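Side-chain contacts in YARHG domain-containing protein (Legionella pneumophila subsp. pneumophila, PDB 4G2A), which is of unknown function, but may be a nutrient-binding protein, with a YARHG domain as one of its two domains: residues T185-E190 and L198-S203; M205-S210 and R214-D219. All coordinates share one frame; numbering follows the deposited sequence.

Contact 1: T185-E190 and L198-S203; sequences TRLCSE and LNPTPS. With SO4 (sulfate ion), chain H; SO4 (sulfate ion), chain G.
L198 O receives a hydrogen bond of 2.7 Å from water 1. The same water accepts from S189 N at 3.1 Å. Water 1 thus bridges the two backbones.

Around it the side chains meet by packing. L187 CD1 lies 3.8 Å from P200 CG, and the two side chains cross at about a right angle. C188 CB touches L198 CD2. S189 CB sits 3.5 Å from N199 OD1, and S189 OG, turned between the backbone N and the carbonyl carbon (chi1 66°), faces P200 CD.

The turn at 187-190 closes on itself. L187 N donates to E190 OE1 at 2.9 Å, nearly straight at 171°, on the anti lone pair of that oxygen. E190 N returns a bond to L187 O. E190 OE1 also forms a salt bridge with R214.

R186 NH2 donates to O2 of sulfate H at 2.8 Å. R186 NE and NH2 share O4 of sulfate G at the guanidinium edge. Both sulfates probably come from the crystallisation liquor.

The C188-C232 disulfide ties strand 185-187 to strand 229-235. L198 packs on both cysteines, and P200 on L187 and L231. Water 1 links S189 N and L198 O where no direct hydrogen bond exists.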
ATOM      1  N   THR A 185     -11.876   3.431  -0.412  1.00 25.44           N
ATOM      2  CA  THR A 185     -10.727   4.208  -0.879  1.00 24.18           C
ATOM      3  C   THR A 185     -11.019   4.936  -2.181  1.00 29.02           C
ATOM      4  O   THR A 185     -11.996   4.658  -2.874  1.00 29.18           O
ATOM      5  CB  THR A 185      -9.449   3.312  -1.121  1.00 28.88           C
ATOM      6  OG1 THR A 185      -9.714   2.386  -2.165  1.00 26.60           O
ATOM      7  CG2 THR A 185      -8.964   2.577   0.117  1.00 23.34           C
ATOM      8  N   ARG A 186     -10.127   5.855  -2.502  1.00 26.88           N
ATOM      9  CA  ARG A 186     -10.002   6.609  -3.745  1.00 27.74           C
ATOM     10  C   ARG A 186      -8.524   6.708  -4.086  1.00 32.38           C
ATOM     11  O   ARG A 186      -7.685   6.702  -3.175  1.00 30.40           O
ATOM     12  CB  ARG A 186     -10.609   8.030  -3.624  1.00 27.21           C
ATOM     13  CG  ARG A 186     -12.123   8.117  -3.799  1.00 33.34           C
ATOM     14  CD  ARG A 186     -12.583   7.496  -5.105  1.00 35.19           C
ATOM     15  NE  ARG A 186     -14.036   7.496  -5.260  1.00 26.34           N
ATOM     16  CZ  ARG A 186     -14.850   6.558  -4.794  1.00 37.94           C
ATOM     17  NH1 ARG A 186     -14.372   5.550  -4.072  1.00 23.64           N
ATOM     18  NH2 ARG A 186     -16.156   6.647  -5.001  1.00 31.10           N
ATOM     19  N   LEU A 187      -8.190   6.829  -5.381  1.00 31.09           N
ATOM     20  CA  LEU A 187      -6.805   7.076  -5.779  1.00 30.89           C
ATOM     21  C   LEU A 187      -6.477   8.508  -5.416  1.00 36.17           C
ATOM     22  O   LEU A 187      -7.362   9.359  -5.524  1.00 34.52           O
ATOM     23  CB  LEU A 187      -6.599   6.876  -7.299  1.00 31.58           C
ATOM     24  CG  LEU A 187      -6.917   5.541  -7.893  1.00 36.82           C
ATOM     25  CD1 LEU A 187      -6.829   5.606  -9.412  1.00 38.33           C
ATOM     26  CD2 LEU A 187      -6.017   4.483  -7.346  1.00 38.20           C
ATOM     27  N   CYS A 188      -5.220   8.805  -5.049  1.00 35.83           N
ATOM     28  CA  CYS A 188      -4.840  10.188  -4.773  1.00 37.80           C
ATOM     29  C   CYS A 188      -4.843  10.992  -6.077  1.00 42.57           C
ATOM     30  O   CYS A 188      -5.038  12.195  -6.032  1.00 43.77           O
ATOM     31  CB  CYS A 188      -3.495  10.261  -4.067  1.00 39.33           C
ATOM     32  SG  CYS A 188      -3.392   9.239  -2.571  1.00 43.47           S
ATOM     33  N   SER A 189      -4.697  10.319  -7.234  1.00 38.74           N
ATOM     34  CA  SER A 189      -4.784  10.913  -8.573  1.00 39.22           C
ATOM     35  C   SER A 189      -6.269  11.242  -8.943  1.00 45.94           C
ATOM     36  O   SER A 189      -6.502  11.978  -9.912  1.00 48.32           O
ATOM     37  CB  SER A 189      -4.150   9.989  -9.619  1.00 40.36           C
ATOM     38  OG  SER A 189      -4.833   8.758  -9.800  1.00 42.18           O
ATOM     39  N   GLU A 190      -7.258  10.704  -8.178  1.00 41.24           N
ATOM     40  CA  GLU A 190      -8.695  10.998  -8.360  1.00 42.42           C
ATOM     41  C   GLU A 190      -9.130  12.218  -7.470  1.00 49.50           C
ATOM     42  O   GLU A 190     -10.208  12.775  -7.677  1.00 50.11           O
ATOM     43  CB  GLU A 190      -9.574   9.771  -8.032  1.00 43.13           C
ATOM     44  CG  GLU A 190      -9.471   8.612  -9.015  1.00 49.69           C
ATOM     45  CD  GLU A 190     -10.320   7.398  -8.677  1.00 65.54           C
ATOM     46  OE1 GLU A 190     -10.166   6.847  -7.564  1.00 35.65           O
ATOM     47  OE2 GLU A 190     -11.126   6.978  -9.539  1.00 76.70           O
ATOM     48  N   LEU A 198       1.504  10.416  -8.815  1.00 34.74           N
ATOM     49  CA  LEU A 198       0.348   9.869  -8.116  1.00 32.49           C
ATOM     50  C   LEU A 198      -0.427   8.905  -9.007  1.00 35.39           C
ATOM     51  O   LEU A 198      -1.248   8.154  -8.496  1.00 35.98           O
ATOM     52  CB  LEU A 198      -0.569  11.006  -7.637  1.00 32.54           C
ATOM     53  CG  LEU A 198      -0.004  11.927  -6.571  1.00 35.81           C
ATOM     54  CD1 LEU A 198      -0.977  13.044  -6.275  1.00 36.86           C
ATOM     55  CD2 LEU A 198       0.295  11.174  -5.301  1.00 34.04           C
ATOM     56  N   ASN A 199      -0.159   8.896 -10.328  1.00 31.81           N
ATOM     57  CA  ASN A 199      -0.826   7.968 -11.245  1.00 31.70           C
ATOM     58  C   ASN A 199      -0.391   6.552 -10.973  1.00 34.05           C
ATOM     59  O   ASN A 199       0.796   6.325 -10.752  1.00 33.87           O
ATOM     60  CB  ASN A 199      -0.562   8.311 -12.691  1.00 30.40           C
ATOM     61  CG  ASN A 199      -1.259   9.545 -13.146  1.00 48.38           C
ATOM     62  OD1 ASN A 199      -2.278   9.958 -12.579  1.00 49.06           O
ATOM     63  ND2 ASN A 199      -0.754  10.124 -14.226  1.00 40.08           N
ATOM     64  N   PRO A 200      -1.328   5.584 -10.942  1.00 28.92           N
ATOM     65  CA  PRO A 200      -0.921   4.201 -10.633  1.00 27.26           C
ATOM     66  C   PRO A 200      -0.054   3.587 -11.717  1.00 32.68           C
ATOM     67  O   PRO A 200      -0.268   3.814 -12.899  1.00 34.73           O
ATOM     68  CB  PRO A 200      -2.248   3.455 -10.495  1.00 28.62           C
ATOM     69  CG  PRO A 200      -3.294   4.541 -10.341  1.00 33.84           C
ATOM     70  CD  PRO A 200      -2.789   5.692 -11.127  1.00 29.88           C
ATOM     71  N   THR A 201       0.952   2.836 -11.307  1.00 29.22           N
ATOM     72  CA  THR A 201       1.830   2.121 -12.230  1.00 29.54           C
ATOM     73  C   THR A 201       1.821   0.626 -11.840  1.00 31.76           C
ATOM     74  O   THR A 201       1.609   0.335 -10.671  1.00 30.68           O
ATOM     75  CB  THR A 201       3.260   2.715 -12.292  1.00 33.88           C
ATOM     76  OG1 THR A 201       3.987   2.372 -11.125  1.00 34.44           O
ATOM     77  CG2 THR A 201       3.281   4.214 -12.549  1.00 30.70           C
ATOM     78  N   PRO A 202       2.013  -0.343 -12.765  1.00 28.80           N
ATOM     79  CA  PRO A 202       2.232  -0.200 -14.218  1.00 29.50           C
ATOM     80  C   PRO A 202       0.945   0.198 -14.936  1.00 35.26           C
ATOM     81  O   PRO A 202      -0.065   0.439 -14.271  1.00 34.69           O
ATOM     82  CB  PRO A 202       2.699  -1.601 -14.624  1.00 31.12           C
ATOM     83  CG  PRO A 202       2.069  -2.526 -13.621  1.00 33.89           C
ATOM     84  CD  PRO A 202       2.019  -1.764 -12.346  1.00 28.62           C
ATOM     85  N   SER A 203       0.967   0.290 -16.282  1.00 33.29           N
ATOM     86  CA  SER A 203      -0.260   0.586 -17.044  1.00 34.34           C
ATOM     87  C   SER A 203      -1.238  -0.600 -16.967  1.00 35.90           C
ATOM     88  O   SER A 203      -0.827  -1.726 -16.690  1.00 31.38           O
ATOM     89  CB  SER A 203       0.063   0.870 -18.517  1.00 40.94           C
ATOM     90  OG  SER A 203       1.055   1.867 -18.704  1.00 56.14           O
TER
HETATM   91  S   SO4 H 407     -17.444   3.562  -3.913  1.00 74.90           S
HETATM   92  O1  SO4 H 407     -16.707   3.740  -2.655  1.00 76.28           O
HETATM   93  O2  SO4 H 407     -18.133   4.819  -4.236  1.00 76.52           O
HETATM   94  O3  SO4 H 407     -16.523   3.215  -4.991  1.00 75.89           O
HETATM   95  O4  SO4 H 407     -18.426   2.491  -3.778  1.00 72.00           O
HETATM   96  S   SO4 G 406     -16.568  10.126  -6.113  1.00118.11           S
HETATM   97  O1  SO4 G 406     -17.459   9.649  -5.049  1.00117.79           O
HETATM   98  O2  SO4 G 406     -17.195  11.236  -6.827  1.00118.55           O
HETATM   99  O3  SO4 G 406     -15.302  10.585  -5.534  1.00117.88           O
HETATM  100  O4  SO4 G 406     -16.310   9.038  -7.055  1.00118.43           O
HETATM  101  O   HOH W   1      -3.247   7.608  -6.822  1.00 31.74           O

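Contact 2: M205-S210 and R214-D219; sequences MSISGS and RKYIWD. With SO4 (sulfate ion), chain F.
M205, a selenomethionine, lays its side chain over one face of the W218 indole. M205 CG stands 3.6 Å from the centroid of the W218 six-membered ring, 14° off the normal, a CH-pi contact. CG is anti to the backbone N (chi1 -169°), which carries the chain out across the ring. A bend at chi3 then takes the methyl group toward Y216, and CE and SE both come near CD1 of that ring. SE makes oblique Met-aromatic contacts with both rings.

I207 lies beside Y216 and points the same way, with I207 CG1 3.7 Å from Y216 CD1. Its other branch, I207 CG2, sits over one face of the R214 guanidinium, 3.5 Å from R214 NE. The edge of that group is used by polar partners. R214 NH1 donates to Y216 OH at 3.0 Å, near the guanidinium plane, and NE donates to water 2. Y216 OH is also hydrogen-bonded to T185 OG1. NH1 also pairs with E190.

The backbones form an antiparallel hairpin. S206 and I217 are a hydrogen-bonded pair, as are S208 and K215, with I207 and Y216 the non-hydrogen-bonded pair between them. I217 O accepts twice: from S206 N at 2.8 Å, and from S206 OG at 3.2 Å, which comes from above the carbonyl plane.

On the face of S206, S208, K215 and I217, S208 CB meets I217 CD1 at 3.6 Å. At the turn, G209 N donates to O1 of sulfate F at 3.2 Å, nearly straight at 174°, and S208 OG to O3. This anion probably came from the crystallisation liquor.

I207 and Y216 share the other face, with M205, W218 and R214 beside them. There M205 and Y216 pack on L187 and L231, while polar partners at its edge fix R214. The serine-bearing face instead meets an anion at the turn.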
HETATM    1  N   MSE A 205      -4.413  -0.769 -15.149  1.00 31.83           N
HETATM    2  CA  MSE A 205      -5.224  -0.989 -13.959  1.00 31.66           C
HETATM    3  C   MSE A 205      -6.723  -0.760 -14.222  1.00 37.45           C
HETATM    4  O   MSE A 205      -7.119   0.182 -14.919  1.00 38.50           O
HETATM    5  CB  MSE A 205      -4.768  -0.083 -12.814  1.00 33.24           C
HETATM    6  CG  MSE A 205      -5.388  -0.435 -11.477  1.00 40.20           C
HETATM    7 SE   MSE A 205      -5.179   1.013 -10.192  0.75 48.76          SE
HETATM    8  CE  MSE A 205      -6.598   2.179 -10.877  1.00 46.10           C
ATOM      9  N   SER A 206      -7.543  -1.648 -13.658  1.00 33.30           N
ATOM     10  CA  SER A 206      -8.992  -1.546 -13.667  1.00 33.89           C
ATOM     11  C   SER A 206      -9.467  -1.494 -12.200  1.00 35.67           C
ATOM     12  O   SER A 206      -8.779  -1.976 -11.304  1.00 32.12           O
ATOM     13  CB  SER A 206      -9.639  -2.688 -14.452  1.00 38.15           C
ATOM     14  OG  SER A 206      -9.059  -3.946 -14.148  1.00 52.36           O
ATOM     15  N   ILE A 207     -10.603  -0.848 -11.964  1.00 34.26           N
ATOM     16  CA  ILE A 207     -11.198  -0.707 -10.636  1.00 33.76           C
ATOM     17  C   ILE A 207     -12.448  -1.591 -10.626  1.00 38.93           C
ATOM     18  O   ILE A 207     -13.289  -1.490 -11.518  1.00 39.22           O
ATOM     19  CB  ILE A 207     -11.498   0.796 -10.308  1.00 36.24           C
ATOM     20  CG1 ILE A 207     -10.205   1.600 -10.139  1.00 35.76           C
ATOM     21  CG2 ILE A 207     -12.386   0.943  -9.079  1.00 36.71           C
ATOM     22  CD1 ILE A 207     -10.308   3.100 -10.488  1.00 44.57           C
ATOM     23  N   SER A 208     -12.556  -2.449  -9.623  1.00 35.68           N
ATOM     24  CA  SER A 208     -13.691  -3.356  -9.456  1.00 35.98           C
ATOM     25  C   SER A 208     -14.256  -3.204  -8.042  1.00 38.62           C
ATOM     26  O   SER A 208     -13.506  -2.871  -7.126  1.00 37.17           O
ATOM     27  CB  SER A 208     -13.232  -4.790  -9.707  1.00 38.79           C
ATOM     28  OG  SER A 208     -14.294  -5.722  -9.626  1.00 48.99           O
ATOM     29  N   GLY A 209     -15.548  -3.467  -7.872  1.00 34.78           N
ATOM     30  CA  GLY A 209     -16.188  -3.410  -6.563  1.00 34.82           C
ATOM     31  C   GLY A 209     -16.594  -2.033  -6.081  1.00 40.20           C
ATOM     32  O   GLY A 209     -16.289  -1.012  -6.709  1.00 40.29           O
ATOM     33  N   SER A 210     -17.318  -2.009  -4.961  1.00 37.84           N
ATOM     34  CA  SER A 210     -17.824  -0.781  -4.359  1.00 37.60           C
ATOM     35  C   SER A 210     -17.592  -0.772  -2.854  1.00 41.17           C
ATOM     36  O   SER A 210     -17.528  -1.831  -2.226  1.00 41.04           O
ATOM     37  CB  SER A 210     -19.316  -0.611  -4.670  1.00 42.41           C
ATOM     38  OG  SER A 210     -20.139  -1.590  -4.053  1.00 48.87           O
ATOM     39  N   ARG A 214     -13.900  -2.192  -2.921  1.00 33.66           N
ATOM     40  CA  ARG A 214     -13.277  -1.554  -4.085  1.00 32.32           C
ATOM     41  C   ARG A 214     -11.842  -2.075  -4.226  1.00 35.35           C
ATOM     42  O   ARG A 214     -11.049  -1.916  -3.314  1.00 34.49           O
ATOM     43  CB  ARG A 214     -13.334  -0.026  -3.973  1.00 30.13           C
ATOM     44  CG  ARG A 214     -13.283   0.687  -5.318  1.00 38.07           C
ATOM     45  CD  ARG A 214     -12.849   2.139  -5.171  1.00 37.00           C
ATOM     46  NE  ARG A 214     -13.238   2.961  -6.324  1.00 28.17           N
ATOM     47  CZ  ARG A 214     -12.466   3.889  -6.874  1.00 41.99           C
ATOM     48  NH1 ARG A 214     -11.253   4.125  -6.393  1.00 28.87           N
ATOM     49  NH2 ARG A 214     -12.907   4.604  -7.897  1.00 39.13           N
ATOM     50  N   LYS A 215     -11.568  -2.807  -5.319  1.00 32.47           N
ATOM     51  CA  LYS A 215     -10.299  -3.489  -5.634  1.00 30.40           C
ATOM     52  C   LYS A 215      -9.639  -2.870  -6.848  1.00 33.24           C
ATOM     53  O   LYS A 215     -10.341  -2.353  -7.721  1.00 33.72           O
ATOM     54  CB  LYS A 215     -10.544  -4.981  -5.922  1.00 32.22           C
ATOM     55  CG  LYS A 215     -11.016  -5.796  -4.738  1.00 48.31           C
ATOM     56  CD  LYS A 215     -11.588  -7.163  -5.172  1.00 54.41           C
ATOM     57  CE  LYS A 215     -13.070  -7.141  -5.442  1.00 61.42           C
ATOM     58  NZ  LYS A 215     -13.866  -6.984  -4.193  1.00 67.71           N
ATOM     59  N   TYR A 216      -8.296  -2.947  -6.911  1.00 28.06           N
ATOM     60  CA  TYR A 216      -7.463  -2.423  -7.996  1.00 27.54           C
ATOM     61  C   TYR A 216      -6.754  -3.600  -8.635  1.00 32.96           C
ATOM     62  O   TYR A 216      -5.967  -4.282  -7.965  1.00 31.89           O
ATOM     63  CB  TYR A 216      -6.488  -1.367  -7.453  1.00 27.43           C
ATOM     64  CG  TYR A 216      -7.209  -0.264  -6.703  1.00 27.65           C
ATOM     65  CD1 TYR A 216      -7.816   0.790  -7.386  1.00 30.19           C
ATOM     66  CD2 TYR A 216      -7.372  -0.326  -5.321  1.00 27.36           C
ATOM     67  CE1 TYR A 216      -8.538   1.776  -6.707  1.00 32.13           C
ATOM     68  CE2 TYR A 216      -8.101   0.648  -4.630  1.00 28.25           C
ATOM     69  CZ  TYR A 216      -8.667   1.706  -5.328  1.00 32.88           C
ATOM     70  OH  TYR A 216      -9.334   2.690  -4.656  1.00 25.79           O
ATOM     71  N   ILE A 217      -7.102  -3.894  -9.903  1.00 31.68           N
ATOM     72  CA  ILE A 217      -6.618  -5.084 -10.610  1.00 32.45           C
ATOM     73  C   ILE A 217      -5.844  -4.756 -11.896  1.00 35.91           C
ATOM     74  O   ILE A 217      -6.241  -3.906 -12.689  1.00 36.26           O
ATOM     75  CB  ILE A 217      -7.836  -6.030 -10.921  1.00 36.83           C
ATOM     76  CG1 ILE A 217      -8.493  -6.529  -9.636  1.00 38.16           C
ATOM     77  CG2 ILE A 217      -7.472  -7.235 -11.784  1.00 36.73           C
ATOM     78  CD1 ILE A 217      -9.858  -6.056  -9.483  1.00 53.64           C
ATOM     79  N   TRP A 218      -4.757  -5.500 -12.090  1.00 31.90           N
ATOM     80  CA  TRP A 218      -3.910  -5.558 -13.279  1.00 31.97           C
ATOM     81  C   TRP A 218      -3.893  -7.007 -13.763  1.00 34.26           C
ATOM     82  O   TRP A 218      -3.845  -7.918 -12.930  1.00 32.60           O
ATOM     83  CB  TRP A 218      -2.473  -5.103 -12.979  1.00 29.85           C
ATOM     84  CG  TRP A 218      -2.269  -3.666 -12.614  1.00 30.16           C
ATOM     85  CD1 TRP A 218      -1.680  -2.712 -13.385  1.00 33.43           C
ATOM     86  CD2 TRP A 218      -2.444  -3.079 -11.310  1.00 29.16           C
ATOM     87  NE1 TRP A 218      -1.567  -1.533 -12.677  1.00 32.49           N
ATOM     88  CE2 TRP A 218      -1.994  -1.741 -11.390  1.00 33.10           C
ATOM     89  CE3 TRP A 218      -2.949  -3.553 -10.082  1.00 29.65           C
ATOM     90  CZ2 TRP A 218      -2.016  -0.873 -10.287  1.00 31.43           C
ATOM     91  CZ3 TRP A 218      -2.997  -2.688  -8.998  1.00 30.66           C
ATOM     92  CH2 TRP A 218      -2.535  -1.362  -9.108  1.00 31.20           C
ATOM     93  N   ASP A 219      -3.974  -7.226 -15.086  1.00 31.97           N
ATOM     94  CA  ASP A 219      -3.918  -8.554 -15.712  1.00 32.07           C
ATOM     95  C   ASP A 219      -3.167  -8.387 -17.030  1.00 38.18           C
ATOM     96  O   ASP A 219      -3.754  -8.043 -18.056  1.00 38.76           O
ATOM     97  CB  ASP A 219      -5.322  -9.139 -15.892  1.00 34.88           C
ATOM     98  CG  ASP A 219      -5.357 -10.600 -16.316  1.00 48.05           C
ATOM     99  OD1 ASP A 219      -4.289 -11.139 -16.717  1.00 47.22           O
ATOM    100  OD2 ASP A 219      -6.450 -11.206 -16.260  1.00 56.88           O
TER
HETATM  101  S   SO4 F 405     -17.200  -4.017 -11.661  1.00 84.99           S
HETATM  102  O1  SO4 F 405     -17.435  -4.343 -10.249  1.00 82.75           O
HETATM  103  O2  SO4 F 405     -17.069  -2.573 -11.807  1.00 84.54           O
HETATM  104  O3  SO4 F 405     -15.966  -4.659 -12.145  1.00 85.43           O
HETATM  105  O4  SO4 F 405     -18.331  -4.499 -12.463  1.00 87.31           O
HETATM  106  O   HOH W   2     -15.768   2.204  -7.443  1.00 57.04           O

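How the contacts relate
Contact 1 closes before contact 2 opens along the chain, and their centres lie 11 Å apart. Strand 185-187 is followed by the loop holding 198-203, then by the hairpin of strands 206-208 and 215-220. Both contacts reach the same sheet system: strand 185-187 pairs with 229-235, and 215-220 pairs with 174-180. They also touch directly. T185 OG1 and Y216 OH are 2.5 Å apart, a probable hydrogen bond, and P202 O probably accepts from W218 NE1 at 2.9 Å. The two contacts therefore adjoin, linked by these side-chain bonds, in the strand-rich part of the chain, ahead of the helices that begin at residue 236.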